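Local coordinates for protein of unknown function (Shewanella baltica, PDB 2Q9R) that is of unknown function but belongs to the DUF416 family and has an all-helical fold with a pocket that holds benzoic acid in the crystal, at residues Phe9-Ala14 with Leu165-Glu170; Lys20-Thr25 with Leu56-Leu61. One frame throughout, in Å; residues are numbered along the deposited sequence.

Contact 1 (Phe9-Ala14 with Leu165-Glu170)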
ATOM      1  N   PHE A   9     -15.838  17.887   2.919  1.00 44.79           N
ATOM      2  CA  PHE A   9     -16.175  18.630   1.698  1.00 47.42           C
ATOM      3  C   PHE A   9     -16.755  19.972   1.968  1.00 46.50           C
ATOM      4  O   PHE A   9     -16.593  20.874   1.144  1.00 45.58           O
ATOM      5  CB  PHE A   9     -17.091  17.856   0.737  1.00 51.15           C
ATOM      6  CG  PHE A   9     -16.363  16.817  -0.057  1.00 53.69           C
ATOM      7  CD1 PHE A   9     -15.545  17.191  -1.125  1.00 56.16           C
ATOM      8  CD2 PHE A   9     -16.454  15.471   0.289  1.00 58.62           C
ATOM      9  CE1 PHE A   9     -14.856  16.238  -1.863  1.00 57.75           C
ATOM     10  CE2 PHE A   9     -15.781  14.500  -0.446  1.00 58.49           C
ATOM     11  CZ  PHE A   9     -14.956  14.883  -1.513  1.00 57.33           C
ATOM     12  N   LYS A  10     -17.452  20.135   3.092  1.00 45.66           N
ATOM     13  CA  LYS A  10     -17.925  21.476   3.426  1.00 44.18           C
ATOM     14  C   LYS A  10     -16.692  22.393   3.641  1.00 44.58           C
ATOM     15  O   LYS A  10     -16.727  23.578   3.310  1.00 43.60           O
ATOM     16  CB  LYS A  10     -18.900  21.473   4.622  1.00 42.49           C
ATOM     17  N   ARG A  11     -15.609  21.823   4.181  1.00 42.28           N
ATOM     18  CA  ARG A  11     -14.403  22.576   4.545  1.00 43.98           C
ATOM     19  C   ARG A  11     -13.593  22.895   3.293  1.00 43.69           C
ATOM     20  O   ARG A  11     -13.078  24.021   3.087  1.00 41.77           O
ATOM     21  CB  ARG A  11     -13.522  21.755   5.498  1.00 44.99           C
ATOM     22  CG  ARG A  11     -13.989  21.667   6.945  1.00 48.64           C
ATOM     23  CD  ARG A  11     -12.834  21.252   7.856  1.00 50.49           C
ATOM     24  NE  ARG A  11     -12.524  19.843   7.741  1.00 52.50           N
ATOM     25  CZ  ARG A  11     -11.311  19.290   7.802  1.00 56.94           C
ATOM     26  NH1 ARG A  11     -10.218  19.999   7.922  1.00 46.42           N
ATOM     27  NH2 ARG A  11     -11.189  17.974   7.689  1.00 67.15           N
ATOM     28  N   LEU A  12     -13.559  21.922   2.405  1.00 40.59           N
ATOM     29  CA  LEU A  12     -12.896  22.093   1.126  1.00 42.99           C
ATOM     30  C   LEU A  12     -13.601  23.168   0.314  1.00 41.31           C
ATOM     31  O   LEU A  12     -12.960  24.062  -0.274  1.00 43.32           O
ATOM     32  CB  LEU A  12     -12.873  20.736   0.412  1.00 43.26           C
ATOM     33  CG  LEU A  12     -12.005  20.519  -0.796  1.00 47.90           C
ATOM     34  CD1 LEU A  12     -10.575  20.950  -0.513  1.00 48.76           C
ATOM     35  CD2 LEU A  12     -12.086  19.057  -1.181  1.00 46.37           C
ATOM     36  N   LYS A  13     -14.923  23.126   0.305  1.00 42.66           N
ATOM     37  CA  LYS A  13     -15.697  24.106  -0.460  1.00 43.92           C
ATOM     38  C   LYS A  13     -15.580  25.530   0.135  1.00 43.95           C
ATOM     39  O   LYS A  13     -15.656  26.528  -0.589  1.00 44.22           O
ATOM     40  CB  LYS A  13     -17.161  23.688  -0.542  1.00 46.18           C
ATOM     41  CG  LYS A  13     -17.397  22.450  -1.411  1.00 55.52           C
ATOM     42  CD  LYS A  13     -18.793  21.866  -1.214  1.00 66.70           C
ATOM     43  CE  LYS A  13     -18.997  20.584  -2.037  1.00 71.75           C
ATOM     44  NZ  LYS A  13     -20.439  20.148  -2.064  1.00 78.33           N
ATOM     45  N   ALA A  14     -15.395  25.596   1.449  1.00 41.27           N
ATOM     46  CA  ALA A  14     -15.207  26.867   2.157  1.00 41.63           C
ATOM     47  C   ALA A  14     -13.852  27.531   1.891  1.00 41.62           C
ATOM     48  O   ALA A  14     -13.681  28.707   2.160  1.00 42.15           O
ATOM     49  CB  ALA A  14     -15.431  26.664   3.653  1.00 40.12           C
ATOM     50  N   LEU A 165      -3.367  17.888   4.482  1.00 43.46           N
ATOM     51  CA  LEU A 165      -3.198  18.942   3.493  1.00 42.71           C
ATOM     52  C   LEU A 165      -4.266  20.031   3.671  1.00 42.28           C
ATOM     53  O   LEU A 165      -3.979  21.231   3.595  1.00 41.52           O
ATOM     54  CB  LEU A 165      -3.303  18.343   2.089  1.00 41.16           C
ATOM     55  CG  LEU A 165      -3.104  19.243   0.884  1.00 43.66           C
ATOM     56  CD1 LEU A 165      -1.684  19.895   0.883  1.00 39.51           C
ATOM     57  CD2 LEU A 165      -3.354  18.407  -0.400  1.00 44.41           C
ATOM     58  N   LEU A 166      -5.508  19.625   3.905  1.00 42.39           N
ATOM     59  CA  LEU A 166      -6.582  20.603   4.066  1.00 43.02           C
ATOM     60  C   LEU A 166      -6.363  21.455   5.317  1.00 41.65           C
ATOM     61  O   LEU A 166      -6.557  22.697   5.287  1.00 43.61           O
ATOM     62  CB  LEU A 166      -7.945  19.918   4.134  1.00 44.32           C
ATOM     63  CG  LEU A 166      -9.196  20.772   4.357  1.00 47.02           C
ATOM     64  CD1 LEU A 166      -9.289  21.870   3.324  1.00 45.27           C
ATOM     65  CD2 LEU A 166     -10.450  19.894   4.332  1.00 43.00           C
ATOM     66  N   GLU A 167      -5.978  20.790   6.406  1.00 40.48           N
ATOM     67  CA  GLU A 167      -5.727  21.461   7.673  1.00 40.82           C
ATOM     68  C   GLU A 167      -4.648  22.508   7.611  1.00 38.32           C
ATOM     69  O   GLU A 167      -4.785  23.541   8.230  1.00 40.48           O
ATOM     70  CB  GLU A 167      -5.325  20.454   8.752  1.00 43.10           C
ATOM     71  CG  GLU A 167      -6.458  19.591   9.226  1.00 52.40           C
ATOM     72  CD  GLU A 167      -5.971  18.460  10.109  1.00 61.37           C
ATOM     73  OE1 GLU A 167      -4.782  18.490  10.509  1.00 70.16           O
ATOM     74  OE2 GLU A 167      -6.779  17.555  10.404  1.00 60.28           O
ATOM     75  N   ILE A 168      -3.544  22.223   6.934  1.00 39.71           N
ATOM     76  CA  ILE A 168      -2.479  23.214   6.868  0.70 40.22           C
ATOM     77  C   ILE A 168      -2.903  24.413   6.003  1.00 40.80           C
ATOM     78  O   ILE A 168      -2.632  25.572   6.364  1.00 38.02           O
ATOM     79  CB  ILE A 168      -1.087  22.606   6.527  0.70 42.50           C
ATOM     80  CG1 ILE A 168      -0.001  23.684   6.621  0.70 47.59           C
ATOM     81  CG2 ILE A 168      -1.071  21.857   5.190  0.70 37.05           C
ATOM     82  CD1 ILE A 168       1.383  23.144   7.061  0.70 49.97           C
ATOM     83  N   ILE A 169      -3.628  24.163   4.924  1.00 38.99           N
ATOM     84  CA  ILE A 169      -4.114  25.269   4.094  1.00 40.34           C
ATOM     85  C   ILE A 169      -5.160  26.094   4.804  1.00 39.74           C
ATOM     86  O   ILE A 169      -5.121  27.326   4.749  1.00 39.65           O
ATOM     87  CB  ILE A 169      -4.633  24.747   2.723  1.00 39.66           C
ATOM     88  CG1 ILE A 169      -3.450  24.093   1.981  1.00 44.68           C
ATOM     89  CG2 ILE A 169      -5.285  25.844   1.883  1.00 35.87           C
ATOM     90  CD1 ILE A 169      -3.847  23.292   0.724  1.00 40.01           C
ATOM     91  N   GLU A 170      -6.079  25.436   5.502  1.00 41.35           N
ATOM     92  CA  GLU A 170      -7.179  26.150   6.070  1.00 42.54           C
ATOM     93  C   GLU A 170      -6.828  26.992   7.295  1.00 43.44           C
ATOM     94  O   GLU A 170      -7.517  27.963   7.597  1.00 40.55           O
ATOM     95  CB  GLU A 170      -8.385  25.226   6.280  1.00 46.41           C
ATOM     96  CG  GLU A 170      -8.470  24.504   7.541  1.00 45.90           C
ATOM     97  CD  GLU A 170      -9.460  23.341   7.448  1.00 52.48           C
ATOM     98  OE1 GLU A 170     -10.576  23.464   6.865  1.00 38.60           O
ATOM     99  OE2 GLU A 170      -9.097  22.283   7.987  1.00 46.76           O
TER
HETATM  100  O   HOH W   1     -12.033  25.141   5.424  1.00 41.81           O
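Arg11 and Glu170 form a salt bridge between two helices of this all-helical fold, the short N-terminal helix 8-14 and the end of helix 153-170. Arg11 NH1 donates to Glu170 OE2 at 2.5 Å, with an N-H...O angle of 134°. OE2 accepts through its syn lone pair and lies in the guanidinium plane, while the planes of the two groups are 30° apart. Leu166 CD2 sits over the centre of one guanidinium face, 3.6 Å from Arg11 CZ. The arginine is thus gripped at an edge by charge and on a face by a methyl group. With an alanine here, the Glu170 carboxylate would probably lose its cationic mate and the Leu166 CD2 methyl the flat group it packs on. Leu12 CD1 meets the other methyl of Leu166, CD1, at 4.2 Å. Leu12 also packs on Phe23 of helix 17-42, so this side turns to the interior. The arginine chain bends at chi3 (-76°), which swings NH1 round to the carboxylate. A weak bond from Arg11 NH2 to Asn163 OD1 adds a second partner. One water donates both to Arg11 O at 2.8 Å and to Glu170 OE1 at 2.6 Å.

Contact 2 (Lys20-Thr25 with Leu56-Leu61)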
ATOM      1  N   LYS A  20      -8.026  26.489  -2.596  1.00 40.72           N
ATOM      2  CA  LYS A  20      -8.434  25.324  -3.411  1.00 41.91           C
ATOM      3  C   LYS A  20      -7.400  24.911  -4.457  1.00 40.71           C
ATOM      4  O   LYS A  20      -7.064  23.714  -4.610  1.00 39.89           O
ATOM      5  CB  LYS A  20      -9.730  25.649  -4.125  1.00 43.02           C
ATOM      6  CG  LYS A  20     -10.966  25.742  -3.219  1.00 46.04           C
ATOM      7  CD  LYS A  20     -12.215  26.118  -4.071  1.00 44.21           C
ATOM      8  CE  LYS A  20     -13.502  25.819  -3.345  1.00 48.53           C
ATOM      9  NZ  LYS A  20     -14.089  26.996  -2.770  1.00 48.65           N
ATOM     10  N   GLN A  21      -6.895  25.910  -5.154  1.00 40.60           N
ATOM     11  CA  GLN A  21      -5.919  25.709  -6.220  1.00 42.43           C
ATOM     12  C   GLN A  21      -4.641  25.101  -5.681  1.00 41.41           C
ATOM     13  O   GLN A  21      -4.070  24.149  -6.279  1.00 41.47           O
ATOM     14  CB  GLN A  21      -5.639  27.047  -6.875  1.00 40.79           C
ATOM     15  CG  GLN A  21      -4.837  26.975  -8.163  1.00 39.75           C
ATOM     16  CD  GLN A  21      -4.724  28.343  -8.845  1.00 43.98           C
ATOM     17  OE1 GLN A  21      -5.587  29.190  -8.694  1.00 53.58           O
ATOM     18  NE2 GLN A  21      -3.637  28.557  -9.565  1.00 45.67           N
ATOM     19  N   LEU A  22      -4.193  25.600  -4.527  1.00 41.51           N
ATOM     20  CA  LEU A  22      -3.038  24.992  -3.840  1.00 39.83           C
ATOM     21  C   LEU A  22      -3.275  23.518  -3.481  1.00 39.39           C
ATOM     22  O   LEU A  22      -2.423  22.631  -3.766  1.00 38.29           O
ATOM     23  CB  LEU A  22      -2.670  25.808  -2.579  1.00 41.94           C
ATOM     24  CG  LEU A  22      -1.562  25.289  -1.642  1.00 43.18           C
ATOM     25  CD1 LEU A  22      -0.256  25.005  -2.418  1.00 34.98           C
ATOM     26  CD2 LEU A  22      -1.294  26.296  -0.492  1.00 35.20           C
ATOM     27  N   PHE A  23      -4.403  23.262  -2.809  1.00 41.09           N
ATOM     28  CA  PHE A  23      -4.815  21.902  -2.441  1.00 41.14           C
ATOM     29  C   PHE A  23      -4.754  20.938  -3.642  1.00 41.67           C
ATOM     30  O   PHE A  23      -4.172  19.836  -3.573  1.00 37.74           O
ATOM     31  CB  PHE A  23      -6.247  21.958  -1.826  1.00 42.17           C
ATOM     32  CG  PHE A  23      -6.808  20.597  -1.424  1.00 40.12           C
ATOM     33  CD1 PHE A  23      -7.464  19.804  -2.345  1.00 40.71           C
ATOM     34  CD2 PHE A  23      -6.666  20.125  -0.105  1.00 39.75           C
ATOM     35  CE1 PHE A  23      -7.999  18.573  -1.978  1.00 44.76           C
ATOM     36  CE2 PHE A  23      -7.161  18.879   0.262  1.00 42.09           C
ATOM     37  CZ  PHE A  23      -7.807  18.083  -0.679  1.00 36.17           C
ATOM     38  N   ALA A  24      -5.404  21.349  -4.729  1.00 40.43           N
ATOM     39  CA  ALA A  24      -5.507  20.540  -5.958  1.00 40.61           C
ATOM     40  C   ALA A  24      -4.153  20.393  -6.678  1.00 37.85           C
ATOM     41  O   ALA A  24      -3.800  19.311  -7.183  1.00 40.86           O
ATOM     42  CB  ALA A  24      -6.580  21.187  -6.909  1.00 36.03           C
ATOM     43  N   THR A  25      -3.354  21.449  -6.686  1.00 36.43           N
ATOM     44  CA  THR A  25      -2.006  21.374  -7.266  1.00 36.85           C
ATOM     45  C   THR A  25      -1.168  20.335  -6.537  1.00 38.69           C
ATOM     46  O   THR A  25      -0.551  19.507  -7.185  1.00 40.02           O
ATOM     47  CB  THR A  25      -1.323  22.722  -7.242  1.00 37.44           C
ATOM     48  OG1 THR A  25      -2.178  23.622  -7.968  1.00 34.84           O
ATOM     49  CG2 THR A  25       0.085  22.709  -7.928  1.00 39.44           C
ATOM     50  N   LEU A  56       4.471  25.068 -13.952  1.00 37.32           N
ATOM     51  CA  LEU A  56       3.668  26.247 -14.229  1.00 39.41           C
ATOM     52  C   LEU A  56       2.516  26.387 -13.232  1.00 39.00           C
ATOM     53  O   LEU A  56       2.222  27.487 -12.790  1.00 40.14           O
ATOM     54  CB  LEU A  56       3.176  26.215 -15.692  1.00 36.32           C
ATOM     55  CG  LEU A  56       4.258  26.388 -16.788  1.00 45.54           C
ATOM     56  CD1 LEU A  56       3.701  26.112 -18.201  1.00 49.35           C
ATOM     57  CD2 LEU A  56       4.829  27.791 -16.783  1.00 42.37           C
ATOM     58  N   LEU A  57       1.879  25.286 -12.827  1.00 41.49           N
ATOM     59  CA  LEU A  57       0.849  25.384 -11.784  1.00 41.63           C
ATOM     60  C   LEU A  57       1.446  25.847 -10.449  1.00 42.88           C
ATOM     61  O   LEU A  57       0.849  26.678  -9.746  1.00 47.53           O
ATOM     62  CB  LEU A  57       0.098  24.054 -11.588  1.00 43.04           C
ATOM     63  CG  LEU A  57      -0.820  23.710 -12.768  1.00 39.71           C
ATOM     64  CD1 LEU A  57      -1.101  22.205 -12.826  1.00 43.68           C
ATOM     65  CD2 LEU A  57      -2.100  24.543 -12.771  1.00 43.61           C
ATOM     66  N   TRP A  58       2.610  25.324 -10.092  1.00 44.71           N
ATOM     67  CA  TRP A  58       3.260  25.787  -8.864  1.00 43.48           C
ATOM     68  C   TRP A  58       3.583  27.283  -8.966  1.00 44.56           C
ATOM     69  O   TRP A  58       3.295  28.046  -8.038  1.00 44.25           O
ATOM     70  CB  TRP A  58       4.505  24.986  -8.540  1.00 42.47           C
ATOM     71  CG  TRP A  58       4.195  23.622  -8.013  1.00 40.60           C
ATOM     72  CD1 TRP A  58       4.450  22.443  -8.630  1.00 41.46           C
ATOM     73  CD2 TRP A  58       3.562  23.296  -6.769  1.00 37.99           C
ATOM     74  NE1 TRP A  58       4.022  21.390  -7.845  1.00 39.37           N
ATOM     75  CE2 TRP A  58       3.480  21.887  -6.696  1.00 40.51           C
ATOM     76  CE3 TRP A  58       3.071  24.043  -5.705  1.00 38.27           C
ATOM     77  CZ2 TRP A  58       2.887  21.236  -5.625  1.00 38.44           C
ATOM     78  CZ3 TRP A  58       2.520  23.384  -4.612  1.00 36.52           C
ATOM     79  CH2 TRP A  58       2.453  22.009  -4.572  1.00 34.99           C
ATOM     80  N   GLN A  59       4.203  27.689 -10.081  1.00 44.34           N
ATOM     81  CA  GLN A  59       4.555  29.092 -10.270  1.00 46.36           C
ATOM     82  C   GLN A  59       3.341  30.003 -10.252  1.00 46.68           C
ATOM     83  O   GLN A  59       3.419  31.159  -9.804  1.00 47.39           O
ATOM     84  CB  GLN A  59       5.307  29.274 -11.582  1.00 49.05           C
ATOM     85  CG  GLN A  59       6.727  28.749 -11.571  1.00 51.46           C
ATOM     86  CD  GLN A  59       7.565  29.548 -10.638  1.00 54.89           C
ATOM     87  OE1 GLN A  59       7.570  30.784 -10.707  1.00 64.17           O
ATOM     88  NE2 GLN A  59       8.256  28.862  -9.709  1.00 60.24           N
ATOM     89  N   SER A  60       2.212  29.513 -10.754  1.00 45.87           N
ATOM     90  CA  SER A  60       0.978  30.312 -10.719  1.00 45.69           C
ATOM     91  C   SER A  60       0.580  30.674  -9.311  1.00 46.24           C
ATOM     92  O   SER A  60      -0.040  31.736  -9.079  1.00 44.60           O
ATOM     93  CB  SER A  60      -0.195  29.578 -11.347  1.00 45.17           C
ATOM     94  OG  SER A  60       0.194  29.194 -12.650  1.00 63.15           O
ATOM     95  N   LEU A  61       0.920  29.801  -8.375  1.00 47.31           N
ATOM     96  CA  LEU A  61       0.625  30.065  -6.972  1.00 50.83           C
ATOM     97  C   LEU A  61       1.627  31.018  -6.318  1.00 51.81           C
ATOM     98  O   LEU A  61       1.256  31.696  -5.379  1.00 51.31           O
ATOM     99  CB  LEU A  61       0.535  28.754  -6.185  1.00 50.04           C
ATOM    100  CG  LEU A  61      -0.595  27.805  -6.621  1.00 50.59           C
ATOM    101  CD1 LEU A  61      -0.302  26.345  -6.205  1.00 37.29           C
ATOM    102  CD2 LEU A  61      -1.931  28.285  -6.076  1.00 45.00           C
TER
HETATM  103  O   HOH W   2      -1.931  26.188  -9.450  1.00 44.18           O
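Residues 20-25 and 56-61 are helical and run nearly antiparallel, at 153° with axes 10.3 Å apart, and the CA atoms of Thr25 and Leu57 come within 6.7 Å. Thr25 lies against Trp58. Its CG2 sits over the face of the indole, 3.7 Å from the centroid of the Trp58 six-membered ring and 12° off the normal, a CH-pi contact. The threonine torsion (chi1 -57°) places CG2 anti to the backbone N and turns OG1 back along its own helix. There OG1 donates to Gln21 O at 2.6 Å, from above the carbonyl plane, on the face opposite to Thr25 N. A water bridges the helices: it donates to Thr25 OG1 and to Leu57 O, and accepts from Gln21 NE2 at 2.9 Å. It therefore ties the two helices together by polar bonds. Leu61 fills the other part of the interface. Its CD2 rests 3.8 Å from Gln21 CG, alongside the extended glutamine, and its CD1 meets Leu22 CD1 at 4.0 Å. Leu22 CD1 also touches Trp58 CZ3 at 3.9 Å. Beyond the pair, Trp58 NE1 bonds to Gln29 OE1, and Arg184 makes a cation-pi contact with the indole. Leu57 packs on helix 92-111. The whole is an antiparallel helix-helix interface between consecutive helices, 17-42 and 47-62, in an all-helical fold.

The centres of contacts 1 and 2 are about 15 Å apart, and the two meet directly. Helix 8-14 of contact 1 is followed in the chain by helix 17-42 of contact 2. Lys20 NZ probably hydrogen-bonds to Lys13 O at 2.7 Å across the turn between them. Contact 2 is nested in the long chain loop that contact 1 closes. It joins helices consecutive in sequence, whereas contact 1 brings the N-terminal helix to the last helix but one, 153-170. Helix 17-42 connects them: besides carrying one side of contact 2, it packs through Phe23 on Leu165 and Ile169 of helix 153-170. Together they join early and late helices of the DUF416 fold.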